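Local coordinates for phosphothreonine lyase ospF (Shigella flexneri, PDB 3I0U), which probably cleaves phosphate from phosphothreonine by beta-elimination in host MAP kinases, as a secreted type III effector of Shigella, at residues F53-H58 with V62-C67; I84-E89 with S162-S167; F95-G100 with S167-G172; L148-I153 with Y213-E218. All coordinates share one frame; numbering follows the deposited sequence.

The four contacts belong to one compact fold, an antiparallel beta-sheet with helices packed on it. Interaction 1 comes first along the chain: it is a hairpin of strands 53-56 and 63-68 near one edge of the beta-sheet, inside strand 47-50, and it closes before the others open. Interactions 2, 3 and 4 interleave, each segment pair alternating with another. Interactions 2 and 3 have centres about 4 Å apart, share Ser167, and also meet through Ala87 and Ala170 and through Leu164 and Leu98. Interaction 4 uses the other end of helix 147-166, about 21 Å between centres from interaction 2. That helix thereby ties the loop after strand 80-84 to the C-terminal helix.

Interaction 1 (F53-H58 with V62-C67); sequences FQIVNH and VFIHAC
Gln54 and Val56 form hydrogen-bonded antiparallel pairs with Cys67 and His65. In the first, Gln54 N reaches Cys67 O at 2.7 Å and Cys67 N returns to Gln54 O at 2.9 Å. In the second, Val56 N donates to His65 O at 3.0 Å, and His65 N gives a bond of similar length back to Val56 O. Between them Ile55 and Ala66 make a non-hydrogen-bonded pair.

Apolar packing fills the face bearing Ile55 and Ala66. Ile55 CD1 comes to 3.7 Å from Ala66 CB, while its other branch, CG2, meets Ile64 CG2 at 3.6 Å. Ile42 of helix 39-44 lies against both isoleucines. On the other face, Val56 CG2 touches His65 CB, the two side chains crossing at a slant; the far end of that imidazole, NE2, is hydrogen-bonded to Asp61 OD2.

The buried polar side chain is Asn57. With CG anti to its backbone N (chi1 -173°), the amide carbon lies 3.6 Å from Ile64 CG1. Cys43 O and Asp116 take its ND2, and Arg119 donates to its OD1, so this amide is held from outside the pair.

The strand axes run at 163° to each other, as expected of a twisted beta hairpin, here joined through residues 57-62.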
loop_
_atom_site.group_PDB
_atom_site.type_symbol
_atom_site.label_atom_id
_atom_site.label_comp_id
_atom_site.label_asym_id
_atom_site.label_seq_id
_atom_site.Cartn_x
_atom_site.Cartn_y
_atom_site.Cartn_z
ATOM N N PHE A 53 -14.224 -3.938 -2.668
ATOM C CA PHE A 53 -13.050 -4.717 -3.077
ATOM C C PHE A 53 -13.431 -6.168 -3.342
ATOM O O PHE A 53 -14.107 -6.792 -2.509
ATOM C CB PHE A 53 -11.970 -4.694 -1.998
ATOM C CG PHE A 53 -11.322 -3.369 -1.816
ATOM C CD1 PHE A 53 -10.068 -3.127 -2.331
ATOM C CD2 PHE A 53 -11.953 -2.358 -1.100
ATOM C CE1 PHE A 53 -9.453 -1.865 -2.157
ATOM C CE2 PHE A 53 -11.363 -1.119 -0.928
ATOM C CZ PHE A 53 -10.118 -0.860 -1.458
ATOM N N GLN A 54 -13.004 -6.697 -4.491
ATOM C CA GLN A 54 -13.139 -8.117 -4.754
ATOM C C GLN A 54 -11.902 -8.827 -4.206
ATOM O O GLN A 54 -10.767 -8.381 -4.436
ATOM C CB GLN A 54 -13.320 -8.412 -6.233
ATOM C CG GLN A 54 -14.199 -9.622 -6.520
ATOM C CD GLN A 54 -14.261 -9.953 -8.001
ATOM O OE1 GLN A 54 -13.271 -9.802 -8.727
ATOM N NE2 GLN A 54 -15.420 -10.416 -8.458
ATOM N N ILE A 55 -12.149 -9.919 -3.478
ATOM C CA ILE A 55 -11.103 -10.713 -2.844
ATOM C C ILE A 55 -10.994 -12.059 -3.542
ATOM O O ILE A 55 -11.991 -12.755 -3.693
ATOM C CB ILE A 55 -11.396 -10.945 -1.344
ATOM C CG1 ILE A 55 -11.663 -9.631 -0.616
ATOM C CG2 ILE A 55 -10.255 -11.718 -0.662
ATOM C CD1 ILE A 55 -10.407 -8.926 -0.164
ATOM N N VAL A 56 -9.790 -12.409 -3.985
ATOM C CA VAL A 56 -9.533 -13.724 -4.580
ATOM C C VAL A 56 -8.325 -14.428 -3.949
ATOM O O VAL A 56 -7.307 -13.774 -3.661
ATOM C CB VAL A 56 -9.417 -13.674 -6.136
ATOM C CG1 VAL A 56 -10.743 -13.299 -6.770
ATOM C CG2 VAL A 56 -8.364 -12.687 -6.594
ATOM N N ASN A 57 -8.456 -15.733 -3.708
ATOM C CA ASN A 57 -7.350 -16.562 -3.241
ATOM C C ASN A 57 -7.311 -17.820 -4.107
ATOM O O ASN A 57 -7.936 -18.858 -3.788
ATOM C CB ASN A 57 -7.452 -16.869 -1.698
ATOM C CG ASN A 57 -6.197 -17.603 -1.125
ATOM O OD1 ASN A 57 -5.118 -17.536 -1.720
ATOM N ND2 ASN A 57 -6.371 -18.246 0.050
ATOM N N HIS A 58 -6.610 -17.687 -5.248
ATOM C CA HIS A 58 -6.398 -18.781 -6.253
ATOM C C HIS A 58 -5.169 -19.581 -5.816
ATOM O O HIS A 58 -4.191 -19.034 -5.317
ATOM C CB HIS A 58 -6.174 -18.134 -7.638
ATOM C CG HIS A 58 -5.855 -19.088 -8.758
ATOM N ND1 HIS A 58 -6.584 -20.235 -9.012
ATOM C CD2 HIS A 58 -4.928 -19.012 -9.747
ATOM C CE1 HIS A 58 -6.098 -20.847 -10.083
ATOM N NE2 HIS A 58 -5.098 -20.121 -10.554
ATOM N N VAL A 62 0.746 -17.651 -3.559
ATOM C CA VAL A 62 0.702 -17.670 -2.117
ATOM C C VAL A 62 -0.047 -16.442 -1.544
ATOM O O VAL A 62 -0.089 -16.251 -0.320
ATOM C CB VAL A 62 2.156 -17.873 -1.523
ATOM C CG1 VAL A 62 3.042 -16.659 -1.747
ATOM C CG2 VAL A 62 2.109 -18.178 -0.032
ATOM N N PHE A 63 -0.671 -15.648 -2.422
ATOM C CA PHE A 63 -1.298 -14.370 -2.016
ATOM C C PHE A 63 -2.803 -14.344 -2.065
ATOM O O PHE A 63 -3.441 -15.142 -2.727
ATOM C CB PHE A 63 -0.736 -13.195 -2.822
ATOM C CG PHE A 63 0.742 -13.040 -2.671
ATOM C CD1 PHE A 63 1.271 -12.439 -1.523
ATOM C CD2 PHE A 63 1.611 -13.545 -3.655
ATOM C CE1 PHE A 63 2.644 -12.317 -1.343
ATOM C CE2 PHE A 63 2.994 -13.449 -3.492
ATOM C CZ PHE A 63 3.520 -12.817 -2.327
ATOM N N ILE A 64 -3.368 -13.440 -1.288
ATOM C CA ILE A 64 -4.792 -13.182 -1.324
ATOM C C ILE A 64 -4.892 -11.772 -1.857
ATOM O O ILE A 64 -4.390 -10.852 -1.224
ATOM C CB ILE A 64 -5.389 -13.230 0.085
ATOM C CG1 ILE A 64 -5.213 -14.655 0.665
ATOM C CG2 ILE A 64 -6.883 -12.821 0.031
ATOM C CD1 ILE A 64 -5.185 -14.648 2.131
ATOM N N HIS A 65 -5.533 -11.630 -3.018
ATOM C CA HIS A 65 -5.595 -10.378 -3.765
ATOM C C HIS A 65 -6.856 -9.590 -3.445
ATOM O O HIS A 65 -7.918 -10.159 -3.268
ATOM C CB HIS A 65 -5.499 -10.639 -5.278
ATOM C CG HIS A 65 -4.202 -11.244 -5.695
ATOM N ND1 HIS A 65 -3.118 -10.482 -6.053
ATOM C CD2 HIS A 65 -3.801 -12.540 -5.777
ATOM C CE1 HIS A 65 -2.108 -11.282 -6.361
ATOM N NE2 HIS A 65 -2.491 -12.534 -6.190
ATOM N N ALA A 66 -6.715 -8.276 -3.368
ATOM C CA ALA A 66 -7.855 -7.386 -3.188
ATOM C C ALA A 66 -7.857 -6.284 -4.213
ATOM O O ALA A 66 -6.847 -5.626 -4.430
ATOM C CB ALA A 66 -7.870 -6.797 -1.826
ATOM N N CYS A 67 -9.011 -6.073 -4.823
ATOM C CA CYS A 67 -9.074 -5.347 -6.067
ATOM C C CYS A 67 -10.402 -4.597 -6.122
ATOM O O CYS A 67 -11.467 -5.200 -6.166
ATOM C CB CYS A 67 -8.904 -6.368 -7.184
ATOM S SG CYS A 67 -9.089 -5.763 -8.798
#

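Interaction 2 (I84-E89 with S162-S167); sequences ISIARE and SNLLRS
Where Ile84 and Ile86 meet Leu164 no flat group takes part; the planar group worth noting is the guanidinium of Arg166, on the same helix as Leu164, with Ser162 C at its edge and in its plane. Arg166 NE donates to Ser162 O at 2.8 Å, standing 57° above that carbonyl plane, while Arg166 N bonds the same oxygen from the opposite face. One carbonyl thus holds both the backbone and the side chain of Arg166 in the last turn of helix 147-166.

The contact proper is a single methyl, Leu164 CD2, set over two adjoining isoleucine methyls, both on the same side of it. Leu164 CD2 lies 4.0 Å from Ile84 CG2 and 4.1 Å from Ile86 CD1. Ile84 offers the branch anti to its backbone N and crosses the leucine obliquely; Ile86 turns its CD1 in by a bend (chi2 -61°) and meets Leu164 at about a right angle.

In the fold this is helix-on-sheet packing: strand 80-84 runs out into a loop whose first residues still lie under the C-terminal end of helix 147-166. Leu98 of helix 91-102 touches both Ile84 and Leu164, and Phe132 of the neighbouring strand touches both isoleucines, so all three residues of the contact are buried.

Ser167 OG donates back to Asn163 O at 3.2 Å, nearly along the C=O axis.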
loop_
_atom_site.group_PDB
_atom_site.type_symbol
_atom_site.label_atom_id
_atom_site.label_comp_id
_atom_site.label_asym_id
_atom_site.label_seq_id
_atom_site.Cartn_x
_atom_site.Cartn_y
_atom_site.Cartn_z
ATOM N N ILE A 84 4.513 -3.840 3.149
ATOM C CA ILE A 84 4.469 -3.658 4.604
ATOM C C ILE A 84 5.055 -4.934 5.147
ATOM O O ILE A 84 4.638 -5.996 4.750
ATOM C CB ILE A 84 3.053 -3.491 5.150
ATOM C CG1 ILE A 84 2.253 -2.458 4.338
ATOM C CG2 ILE A 84 3.093 -3.069 6.614
ATOM C CD1 ILE A 84 0.818 -2.288 4.835
ATOM N N SER A 85 6.036 -4.824 6.038
ATOM C CA SER A 85 6.779 -5.964 6.603
ATOM C C SER A 85 6.540 -6.133 8.127
ATOM O O SER A 85 6.825 -5.220 8.940
ATOM C CB SER A 85 8.278 -5.797 6.318
ATOM O OG SER A 85 8.617 -6.113 4.963
ATOM N N ILE A 86 5.982 -7.298 8.486
ATOM C CA ILE A 86 5.555 -7.584 9.834
ATOM C C ILE A 86 6.333 -8.826 10.268
ATOM O O ILE A 86 6.739 -9.628 9.410
ATOM C CB ILE A 86 4.039 -7.855 9.861
ATOM C CG1 ILE A 86 3.260 -6.777 9.080
ATOM C CG2 ILE A 86 3.511 -8.055 11.304
ATOM C CD1 ILE A 86 3.406 -5.313 9.605
ATOM N N ALA A 87 6.591 -8.977 11.571
ATOM C CA ALA A 87 7.029 -10.274 12.104
ATOM C C ALA A 87 6.049 -11.413 11.767
ATOM O O ALA A 87 4.850 -11.233 11.790
ATOM C CB ALA A 87 7.233 -10.199 13.571
ATOM N N ARG A 88 6.587 -12.590 11.463
ATOM C CA ARG A 88 5.806 -13.677 10.882
ATOM C C ARG A 88 4.536 -14.012 11.671
ATOM O O ARG A 88 3.470 -14.056 11.114
ATOM C CB ARG A 88 6.690 -14.893 10.666
ATOM C CG ARG A 88 5.962 -16.069 9.947
ATOM C CD ARG A 88 6.808 -17.270 9.584
ATOM N NE ARG A 88 6.963 -18.084 10.765
ATOM C CZ ARG A 88 6.043 -18.924 11.302
ATOM N NH1 ARG A 88 4.836 -19.114 10.760
ATOM N NH2 ARG A 88 6.339 -19.603 12.421
ATOM N N GLU A 89 4.655 -14.122 12.991
ATOM C CA GLU A 89 3.539 -14.484 13.883
ATOM C C GLU A 89 2.529 -13.382 14.158
ATOM O O GLU A 89 1.455 -13.659 14.704
ATOM C CB GLU A 89 4.075 -15.030 15.211
ATOM C CG GLU A 89 4.877 -16.326 15.075
ATOM C CD GLU A 89 6.214 -16.127 14.358
ATOM O OE1 GLU A 89 6.725 -14.978 14.336
ATOM O OE2 GLU A 89 6.748 -17.094 13.797
ATOM N N SER A 162 1.537 4.581 11.767
ATOM C CA SER A 162 1.057 5.034 13.049
ATOM C C SER A 162 0.192 3.977 13.759
ATOM O O SER A 162 0.274 3.785 14.956
ATOM C CB SER A 162 0.258 6.297 12.800
ATOM O OG SER A 162 -0.541 6.600 13.894
ATOM N N ASN A 163 -0.636 3.282 13.005
ATOM C CA ASN A 163 -1.506 2.287 13.593
ATOM C C ASN A 163 -0.754 1.052 14.034
ATOM O O ASN A 163 -1.092 0.458 15.058
ATOM C CB ASN A 163 -2.592 1.869 12.610
ATOM C CG ASN A 163 -3.796 2.767 12.662
ATOM O OD1 ASN A 163 -3.857 3.799 12.007
ATOM N ND2 ASN A 163 -4.757 2.385 13.436
ATOM N N LEU A 164 0.249 0.646 13.256
ATOM C CA LEU A 164 1.095 -0.488 13.617
ATOM C C LEU A 164 1.942 -0.176 14.808
ATOM O O LEU A 164 2.016 -0.972 15.714
ATOM C CB LEU A 164 2.005 -0.842 12.467
ATOM C CG LEU A 164 1.722 -1.981 11.487
ATOM C CD1 LEU A 164 0.353 -2.674 11.656
ATOM C CD2 LEU A 164 1.958 -1.483 10.101
ATOM N N LEU A 165 2.554 1.009 14.822
ATOM C CA LEU A 165 3.443 1.388 15.925
ATOM C C LEU A 165 2.688 1.475 17.252
ATOM O O LEU A 165 3.182 1.081 18.305
ATOM C CB LEU A 165 4.220 2.679 15.589
ATOM C CG LEU A 165 5.118 3.327 16.660
ATOM C CD1 LEU A 165 6.264 2.348 17.016
ATOM C CD2 LEU A 165 5.661 4.704 16.234
ATOM N N ARG A 166 1.456 1.930 17.199
ATOM C CA ARG A 166 0.785 2.194 18.428
ATOM C C ARG A 166 0.088 0.987 18.992
ATOM O O ARG A 166 -0.236 0.917 20.153
ATOM C CB ARG A 166 -0.034 3.477 18.317
ATOM C CG ARG A 166 0.975 4.717 18.094
ATOM C CD ARG A 166 0.334 6.036 17.669
ATOM N NE ARG A 166 -0.696 5.848 16.636
ATOM C CZ ARG A 166 -1.991 6.212 16.728
ATOM N NH1 ARG A 166 -2.462 6.848 17.815
ATOM N NH2 ARG A 166 -2.818 5.950 15.691
ATOM N N SER A 167 -0.077 -0.025 18.173
ATOM C CA SER A 167 -0.418 -1.342 18.707
ATOM C C SER A 167 0.831 -2.188 18.985
ATOM O O SER A 167 0.713 -3.365 19.312
ATOM C CB SER A 167 -1.361 -2.093 17.781
ATOM O OG SER A 167 -2.450 -1.267 17.341
#

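Interaction 3 (F95-G100 with S167-G172); sequences FQILSG and SKIAPG
Ile97 on helix 91-102 and Ser167, just past the end of helix 147-166, bring their CA atoms to 8.1 Å, and the chain after Ser167 turns sharply at Lys168, whose positive phi (54°) marks the C-prime residue of a Schellman motif. In that motif Ile169 N points back to Leu164 O and Lys168 N to Leu165 O, which ends the helix and sets Ile169 beside Ser167 on the side facing Ile97.

One methyl group does most of the touching. Ile97 is extended through CG1 to CD1 (chi2 162°), and this sends CD1 out from its helix to the loop, 3.6 Å from Ser167 CB and 3.7 Å from Ser167 OG. The same CD1 lies 3.8 Å from Ile169 CD1, so it sits against a serine methylene and an isoleucine methyl at once. Ile169 folds its chain back instead, with its CG1 also close to Ile97 CD1 at 4.0 Å.

Leu164 packs on both isoleucines, and Ile86 and Gln90 also touch Ile169, while Phe95 of the same helix as Ile97 is turned to Trp112 and Ile114 of strand 111-115. Helix 91-102 therefore bridges the beta-sheet and the loop leaving helix 147-166.

No hydrogen bond or charge pair crosses between the segments. Mostly carbon meets carbon; the hydroxyl Ser167 OG also lies against the methyl, but it is bonded to Asn163 O in the last turn of the helix before it. The hold is therefore van der Waals, with no directional bond to fix its register.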
loop_
_atom_site.group_PDB
_atom_site.type_symbol
_atom_site.label_atom_id
_atom_site.label_comp_id
_atom_site.label_asym_id
_atom_site.label_seq_id
_atom_site.Cartn_x
_atom_site.Cartn_y
_atom_site.Cartn_z
ATOM N N PHE A 95 -3.063 -7.550 10.015
ATOM C CA PHE A 95 -4.111 -7.403 9.049
ATOM C C PHE A 95 -5.357 -6.868 9.729
ATOM O O PHE A 95 -6.011 -6.001 9.203
ATOM C CB PHE A 95 -4.403 -8.722 8.319
ATOM C CG PHE A 95 -5.654 -8.670 7.492
ATOM C CD1 PHE A 95 -5.639 -8.054 6.250
ATOM C CD2 PHE A 95 -6.866 -9.186 7.979
ATOM C CE1 PHE A 95 -6.801 -7.971 5.491
ATOM C CE2 PHE A 95 -8.038 -9.103 7.262
ATOM C CZ PHE A 95 -8.030 -8.523 6.025
ATOM N N GLN A 96 -5.695 -7.391 10.895
ATOM C CA GLN A 96 -6.911 -6.944 11.574
ATOM C C GLN A 96 -6.810 -5.484 11.946
ATOM O O GLN A 96 -7.768 -4.725 11.776
ATOM C CB GLN A 96 -7.212 -7.808 12.807
ATOM C CG GLN A 96 -8.230 -7.194 13.781
ATOM C CD GLN A 96 -8.830 -8.235 14.728
ATOM O OE1 GLN A 96 -8.141 -8.778 15.630
ATOM N NE2 GLN A 96 -10.134 -8.553 14.514
ATOM N N ILE A 97 -5.629 -5.098 12.393
ATOM C CA ILE A 97 -5.347 -3.723 12.686
ATOM C C ILE A 97 -5.424 -2.810 11.444
ATOM O O ILE A 97 -5.955 -1.694 11.518
ATOM C CB ILE A 97 -3.993 -3.625 13.413
ATOM C CG1 ILE A 97 -4.168 -4.126 14.857
ATOM C CG2 ILE A 97 -3.342 -2.180 13.296
ATOM C CD1 ILE A 97 -2.902 -4.459 15.470
ATOM N N LEU A 98 -4.946 -3.304 10.317
ATOM C CA LEU A 98 -4.916 -2.536 9.081
ATOM C C LEU A 98 -6.148 -2.663 8.160
ATOM O O LEU A 98 -6.289 -1.873 7.219
ATOM C CB LEU A 98 -3.635 -2.819 8.290
ATOM C CG LEU A 98 -2.334 -2.410 9.009
ATOM C CD1 LEU A 98 -1.128 -2.616 8.146
ATOM C CD2 LEU A 98 -2.377 -0.969 9.501
ATOM N N SER A 99 -7.065 -3.586 8.456
ATOM C CA SER A 99 -8.111 -3.882 7.474
ATOM C C SER A 99 -9.035 -2.687 7.271
ATOM O O SER A 99 -9.458 -2.429 6.152
ATOM C CB SER A 99 -8.910 -5.163 7.794
ATOM O OG SER A 99 -9.297 -5.195 9.169
ATOM N N GLY A 100 -9.319 -1.967 8.344
ATOM C CA GLY A 100 -10.171 -0.797 8.262
ATOM C C GLY A 100 -9.653 0.259 7.304
ATOM O O GLY A 100 -10.454 0.929 6.672
ATOM N N SER A 167 -0.077 -0.025 18.173
ATOM C CA SER A 167 -0.418 -1.342 18.707
ATOM C C SER A 167 0.831 -2.188 18.985
ATOM O O SER A 167 0.713 -3.365 19.312
ATOM C CB SER A 167 -1.361 -2.093 17.781
ATOM O OG SER A 167 -2.450 -1.267 17.341
ATOM N N LYS A 168 2.014 -1.567 18.896
ATOM C CA LYS A 168 3.328 -2.176 19.202
ATOM C C LYS A 168 3.604 -3.460 18.436
ATOM O O LYS A 168 4.107 -4.382 18.959
ATOM C CB LYS A 168 3.553 -2.305 20.709
ATOM C CG LYS A 168 3.966 -0.977 21.322
ATOM C CD LYS A 168 4.169 -0.926 22.826
ATOM C CE LYS A 168 3.937 0.546 23.292
ATOM N NZ LYS A 168 3.892 0.788 24.786
ATOM N N ILE A 169 3.224 -3.474 17.176
ATOM C CA ILE A 169 3.474 -4.544 16.252
ATOM C C ILE A 169 4.955 -4.649 15.879
ATOM O O ILE A 169 5.605 -3.640 15.631
ATOM C CB ILE A 169 2.636 -4.306 14.981
ATOM C CG1 ILE A 169 1.136 -4.362 15.309
ATOM C CG2 ILE A 169 3.021 -5.271 13.856
ATOM C CD1 ILE A 169 0.613 -5.705 15.884
ATOM N N ALA A 170 5.489 -5.871 15.835
ATOM C CA ALA A 170 6.884 -6.088 15.489
ATOM C C ALA A 170 7.037 -6.003 13.980
ATOM O O ALA A 170 6.271 -6.659 13.235
ATOM C CB ALA A 170 7.335 -7.404 15.953
ATOM N N PRO A 171 8.014 -5.187 13.507
ATOM C CA PRO A 171 8.428 -5.169 12.111
ATOM C C PRO A 171 9.071 -6.474 11.664
ATOM O O PRO A 171 9.661 -7.167 12.452
ATOM C CB PRO A 171 9.466 -4.045 12.075
ATOM C CG PRO A 171 9.981 -3.954 13.462
ATOM C CD PRO A 171 8.775 -4.204 14.302
ATOM N N GLY A 172 8.936 -6.807 10.393
ATOM C CA GLY A 172 9.577 -7.989 9.855
ATOM C C GLY A 172 10.776 -7.568 9.060
ATOM O O GLY A 172 11.368 -6.531 9.314
#

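Interaction 4 (L148-I153 with Y213-E218); sequences LLLHKI and YRLMIE
Leu150 and Ile153 of helix 147-166 pack on Leu215 and Met216 in a helix-helix contact, the C-terminal helix 211-217 laid across helix 147-166 with local axes 10.0 Å apart at 56°. The tight part is mostly apolar, with Met216 CE also against Leu150 O, and all four residues are buried. Leu150 divides its work between its branches: CD1 meets Leu215 CD1 at 3.8 Å, and CD2 meets Met216 CE at the same distance. Met216 lies across Leu150 at about a right angle, because its chain bends at CG (chi2 -63°) and again at the sulfur, which swings the methyl in towards the other helix. Phe82 of strand 80-84 touches both Ile153 and Met216, while Phe15 and Ile22 of helix 11-22 touch Leu215 and Leu150.

Away from this core the segments diverge. Arg214 NH2 forms a salt bridge with Glu218 OE1 at 2.9 Å, one turn on and at the exposed chain end, without reaching helix 147-166. Met216 O accepts from Arg154 NE of helix 147-166, a polar tie between the helices, and also bonds a 2-methyl-2,4-pentanediol, probably from the crystallisation liquor. Back in the packed part, Met216 SD rests 3.8 Å from Ile153 CG2.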
loop_
_atom_site.group_PDB
_atom_site.type_symbol
_atom_site.label_atom_id
_atom_site.label_comp_id
_atom_site.label_asym_id
_atom_site.label_seq_id
_atom_site.Cartn_x
_atom_site.Cartn_y
_atom_site.Cartn_z
ATOM N N LEU A 148 -3.075 15.241 -5.516
ATOM C CA LEU A 148 -3.997 14.861 -4.461
ATOM C C LEU A 148 -3.769 13.430 -4.197
ATOM O O LEU A 148 -3.709 13.023 -3.017
ATOM C CB LEU A 148 -5.452 14.978 -4.891
ATOM C CG LEU A 148 -6.569 15.398 -3.922
ATOM C CD1 LEU A 148 -7.860 14.835 -4.426
ATOM C CD2 LEU A 148 -6.388 15.031 -2.464
ATOM N N LEU A 149 -3.642 12.659 -5.289
ATOM C CA LEU A 149 -3.378 11.231 -5.179
ATOM C C LEU A 149 -2.127 11.059 -4.338
ATOM O O LEU A 149 -2.166 10.407 -3.307
ATOM C CB LEU A 149 -3.193 10.602 -6.557
ATOM C CG LEU A 149 -3.599 9.129 -6.837
ATOM C CD1 LEU A 149 -2.549 8.466 -7.697
ATOM C CD2 LEU A 149 -3.832 8.280 -5.589
ATOM N N LEU A 150 -1.044 11.704 -4.767
ATOM C CA LEU A 150 0.232 11.646 -4.061
ATOM C C LEU A 150 0.180 12.094 -2.618
ATOM O O LEU A 150 0.857 11.517 -1.774
ATOM C CB LEU A 150 1.298 12.449 -4.787
ATOM C CG LEU A 150 1.673 11.960 -6.178
ATOM C CD1 LEU A 150 2.563 12.983 -6.836
ATOM C CD2 LEU A 150 2.349 10.590 -6.108
ATOM N N HIS A 151 -0.627 13.106 -2.342
ATOM C CA HIS A 151 -0.866 13.528 -0.990
ATOM C C HIS A 151 -1.577 12.404 -0.247
ATOM O O HIS A 151 -1.082 11.951 0.791
ATOM C CB HIS A 151 -1.670 14.816 -0.944
ATOM C CG HIS A 151 -1.838 15.354 0.436
ATOM N ND1 HIS A 151 -0.769 15.665 1.251
ATOM C CD2 HIS A 151 -2.951 15.618 1.158
ATOM C CE1 HIS A 151 -1.220 16.107 2.411
ATOM N NE2 HIS A 151 -2.539 16.093 2.379
ATOM N N LYS A 152 -2.696 11.927 -0.802
ATOM C CA LYS A 152 -3.453 10.826 -0.221
ATOM C C LYS A 152 -2.536 9.641 0.101
ATOM O O LYS A 152 -2.523 9.176 1.236
ATOM C CB LYS A 152 -4.646 10.423 -1.105
ATOM C CG LYS A 152 -5.870 11.356 -0.989
ATOM C CD LYS A 152 -6.892 11.320 -2.153
ATOM C CE LYS A 152 -7.714 10.022 -2.306
ATOM N NZ LYS A 152 -8.328 9.300 -1.141
ATOM N N ILE A 153 -1.708 9.222 -0.840
ATOM C CA ILE A 153 -0.758 8.136 -0.566
ATOM C C ILE A 153 0.219 8.464 0.574
ATOM O O ILE A 153 0.425 7.639 1.425
ATOM C CB ILE A 153 0.017 7.679 -1.858
ATOM C CG1 ILE A 153 -0.966 7.149 -2.917
ATOM C CG2 ILE A 153 1.035 6.612 -1.517
ATOM C CD1 ILE A 153 -0.421 7.084 -4.292
ATOM N N TYR A 213 9.360 8.471 -5.282
ATOM C CA TYR A 213 9.843 8.208 -3.916
ATOM C C TYR A 213 10.213 9.465 -3.167
ATOM O O TYR A 213 9.925 9.595 -1.965
ATOM C CB TYR A 213 11.036 7.261 -3.899
ATOM C CG TYR A 213 11.610 6.997 -2.510
ATOM C CD1 TYR A 213 10.877 6.306 -1.536
ATOM C CD2 TYR A 213 12.884 7.441 -2.174
ATOM C CE1 TYR A 213 11.423 6.069 -0.271
ATOM C CE2 TYR A 213 13.431 7.208 -0.923
ATOM C CZ TYR A 213 12.705 6.535 0.016
ATOM O OH TYR A 213 13.271 6.340 1.240
ATOM N N ARG A 214 10.859 10.376 -3.893
ATOM C CA ARG A 214 11.247 11.670 -3.368
ATOM C C ARG A 214 10.017 12.389 -2.851
ATOM O O ARG A 214 10.026 12.885 -1.727
ATOM C CB ARG A 214 11.991 12.507 -4.419
ATOM C CG ARG A 214 13.352 11.928 -4.826
ATOM C CD ARG A 214 14.462 12.992 -4.862
ATOM N NE ARG A 214 14.319 13.938 -5.971
ATOM C CZ ARG A 214 14.290 15.275 -5.857
ATOM N NH1 ARG A 214 14.144 16.002 -6.951
ATOM N NH2 ARG A 214 14.409 15.904 -4.674
ATOM N N LEU A 215 8.938 12.353 -3.624
ATOM C CA LEU A 215 7.672 12.953 -3.204
ATOM C C LEU A 215 7.050 12.292 -1.967
ATOM O O LEU A 215 6.246 12.914 -1.262
ATOM C CB LEU A 215 6.672 13.030 -4.373
ATOM C CG LEU A 215 7.120 13.814 -5.602
ATOM C CD1 LEU A 215 6.382 13.428 -6.856
ATOM C CD2 LEU A 215 7.035 15.350 -5.379
ATOM N N MET A 216 7.443 11.060 -1.681
ATOM C CA MET A 216 6.869 10.350 -0.546
ATOM C C MET A 216 7.457 10.777 0.799
ATOM O O MET A 216 6.736 10.842 1.799
ATOM C CB MET A 216 6.956 8.838 -0.752
ATOM C CG MET A 216 6.053 8.308 -1.855
ATOM S SD MET A 216 4.277 8.528 -1.587
ATOM C CE MET A 216 3.832 9.947 -2.626
ATOM N N ILE A 217 8.747 11.104 0.788
ATOM C CA ILE A 217 9.538 11.231 2.008
ATOM C C ILE A 217 10.005 12.662 2.320
ATOM O O ILE A 217 10.166 13.042 3.489
ATOM C CB ILE A 217 10.771 10.288 1.981
ATOM C CG1 ILE A 217 11.676 10.551 0.780
ATOM C CG2 ILE A 217 10.341 8.869 1.881
ATOM C CD1 ILE A 217 13.122 10.296 1.062
ATOM N N GLU A 218 10.198 13.481 1.294
ATOM C CA GLU A 218 10.761 14.792 1.526
ATOM C C GLU A 218 9.676 15.749 2.012
ATOM O O GLU A 218 8.562 15.265 2.222
ATOM C CB GLU A 218 11.481 15.302 0.263
ATOM C CG GLU A 218 12.637 14.375 -0.181
ATOM C CD GLU A 218 13.372 14.820 -1.444
ATOM O OE1 GLU A 218 12.885 15.713 -2.179
ATOM O OE2 GLU A 218 14.460 14.258 -1.704
#